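Local coordinates for protein probable acetyltransferase (Thermus thermophilus, PDB 3EXN) that binds acetyl coenzyme A and, as a GCN5-related N-acetyltransferase, probably transfers its acetyl group to an acceptor, at residues 15-20 and 62-67. Residues are numbered along the deposited sequence; the frame is centred on the assembly and turned at random.
Sequences APVTPK and RRAFLL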
loop_
_atom_site.group_PDB
_atom_site.type_symbol
_atom_site.label_atom_id
_atom_site.label_comp_id
_atom_site.label_asym_id
_atom_site.label_seq_id
_atom_site.Cartn_x
_atom_site.Cartn_y
_atom_site.Cartn_z
ATOM N N ALA A 15 11.402 1.636 3.602
ATOM C CA ALA A 15 12.447 2.200 2.729
ATOM C C ALA A 15 11.789 2.978 1.570
ATOM O O ALA A 15 11.132 2.402 0.722
ATOM C CB ALA A 15 13.348 1.066 2.150
ATOM N N PRO A 16 12.012 4.279 1.499
ATOM C CA PRO A 16 11.499 4.992 0.325
ATOM C C PRO A 16 11.938 4.391 -0.995
ATOM O O PRO A 16 13.134 4.021 -1.160
ATOM C CB PRO A 16 12.076 6.397 0.491
ATOM C CG PRO A 16 12.251 6.537 1.928
ATOM C CD PRO A 16 12.762 5.190 2.379
ATOM N N VAL A 17 10.968 4.249 -1.917
ATOM C CA VAL A 17 11.175 3.580 -3.205
ATOM C C VAL A 17 11.744 4.588 -4.237
ATOM O O VAL A 17 11.393 5.775 -4.229
ATOM C CB VAL A 17 9.872 2.897 -3.701
ATOM C CG1 VAL A 17 8.944 3.909 -4.357
ATOM C CG2 VAL A 17 10.158 1.699 -4.642
ATOM N N THR A 18 12.651 4.105 -5.081
ATOM C CA THR A 18 13.223 4.858 -6.196
ATOM C C THR A 18 13.213 3.953 -7.457
ATOM O O THR A 18 13.075 2.749 -7.339
ATOM C CB THR A 18 14.666 5.369 -5.863
ATOM O OG1 THR A 18 15.535 4.250 -5.694
ATOM C CG2 THR A 18 14.678 6.199 -4.585
ATOM N N PRO A 19 13.336 4.538 -8.680
ATOM C CA PRO A 19 13.321 3.744 -9.917
ATOM C C PRO A 19 14.331 2.606 -9.963
ATOM O O PRO A 19 13.986 1.546 -10.463
ATOM C CB PRO A 19 13.603 4.791 -11.011
ATOM C CG PRO A 19 12.931 6.053 -10.403
ATOM C CD PRO A 19 13.375 5.978 -8.974
ATOM N N LYS A 20 15.507 2.774 -9.349
ATOM C CA LYS A 20 16.460 1.647 -9.276
ATOM C C LYS A 20 15.940 0.433 -8.470
ATOM O O LYS A 20 16.427 -0.685 -8.649
ATOM C CB LYS A 20 17.805 2.094 -8.725
ATOM C CG LYS A 20 17.807 2.394 -7.256
ATOM C CD LYS A 20 19.197 2.773 -6.780
ATOM C CE LYS A 20 19.156 3.051 -5.285
ATOM N NZ LYS A 20 18.510 4.380 -4.986
ATOM N N ARG A 62 3.734 12.072 -3.186
ATOM C CA ARG A 62 3.630 10.614 -3.109
ATOM C C ARG A 62 4.562 10.147 -2.002
ATOM O O ARG A 62 5.672 10.676 -1.813
ATOM C CB ARG A 62 4.029 9.920 -4.435
ATOM C CG ARG A 62 2.974 9.962 -5.550
ATOM C CD ARG A 62 1.788 8.962 -5.422
ATOM N NE ARG A 62 2.088 7.559 -5.829
ATOM C CZ ARG A 62 2.114 7.101 -7.072
ATOM N NH1 ARG A 62 2.357 5.809 -7.288
ATOM N NH2 ARG A 62 1.878 7.905 -8.123
ATOM N N ARG A 63 4.073 9.173 -1.230
ATOM C CA ARG A 63 4.848 8.536 -0.184
ATOM C C ARG A 63 4.766 7.032 -0.397
ATOM O O ARG A 63 3.749 6.397 -0.030
ATOM C CB ARG A 63 4.337 8.899 1.194
ATOM C CG ARG A 63 4.552 10.388 1.589
ATOM C CD ARG A 63 6.017 10.786 1.802
ATOM N NE ARG A 63 6.142 12.232 2.142
ATOM C CZ ARG A 63 6.141 13.230 1.254
ATOM N NH1 ARG A 63 6.269 14.505 1.674
ATOM N NH2 ARG A 63 5.952 12.983 -0.047
ATOM N N ALA A 64 5.786 6.489 -1.047
ATOM C CA ALA A 64 5.797 5.076 -1.389
ATOM C C ALA A 64 7.055 4.407 -0.858
ATOM O O ALA A 64 8.150 5.014 -0.906
ATOM C CB ALA A 64 5.668 4.868 -2.946
ATOM N N PHE A 65 6.882 3.174 -0.366
ATOM C CA PHE A 65 7.933 2.448 0.356
ATOM C C PHE A 65 7.972 0.992 -0.024
ATOM O O PHE A 65 6.917 0.325 -0.089
ATOM C CB PHE A 65 7.662 2.500 1.865
ATOM C CG PHE A 65 7.449 3.867 2.390
ATOM C CD1 PHE A 65 8.524 4.626 2.892
ATOM C CD2 PHE A 65 6.170 4.412 2.370
ATOM C CE1 PHE A 65 8.310 5.920 3.387
ATOM C CE2 PHE A 65 5.949 5.705 2.854
ATOM C CZ PHE A 65 7.032 6.468 3.336
ATOM N N LEU A 66 9.179 0.458 -0.230
ATOM C CA LEU A 66 9.375 -0.969 -0.063
ATOM C C LEU A 66 9.423 -1.341 1.437
ATOM O O LEU A 66 10.011 -0.611 2.245
ATOM C CB LEU A 66 10.656 -1.420 -0.756
ATOM C CG LEU A 66 10.534 -1.910 -2.183
ATOM C CD1 LEU A 66 11.966 -2.132 -2.664
ATOM C CD2 LEU A 66 9.706 -3.218 -2.349
ATOM N N LEU A 67 8.802 -2.454 1.795
ATOM C CA LEU A 67 8.725 -2.950 3.189
ATOM C C LEU A 67 9.722 -4.055 3.373
ATOM O O LEU A 67 9.726 -5.026 2.614
ATOM C CB LEU A 67 7.287 -3.368 3.541
ATOM C CG LEU A 67 6.182 -2.355 3.250
ATOM C CD1 LEU A 67 4.805 -2.921 3.635
ATOM C CD2 LEU A 67 6.415 -1.035 3.953
#
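A15 and L66 form an antiparallel hydrogen-bonded pair, P16 and F65 the non-hydrogen-bonded pair next to it, with A15 N to L66 O at 3.0 Å running almost straight out from the carbonyl, the return bond from L66 N to A15 O bent and weak, and V17 N reaching A64 O, tilted from the carbonyl plane, at 3.1 Å. CA-H...O contacts join P16 CA to A64 O and, more bent, F65 CA to A15 O at 3.2 Å. V17 CG1, set between its own backbone N and carbonyl carbon (chi1 81°), lies 3.7 Å from A64 CB, and CG2 lies near L66 CG. L53 and L56 of helix 46-57 touch V17 and A64 respectively, and L24, L25 and V28 of helix 22-30 pack on L66. The F65 ring brings its CD1 edge to A15 C near the ring plane and, obliquely, 3.8 Å from P16 N; F113 of helix 105-115 touches the F65 side chain. P16 N has no hydrogen to donate, which suits its non-hydrogen-bonded place: the A15 bonds hold the end of edge strand 13-16 to the GNAT sheet, the V17 bond carries the attachment one residue into the loop, and V17, A64 and L66 add an apolar seam that helices 22-30 and 46-57 pack against.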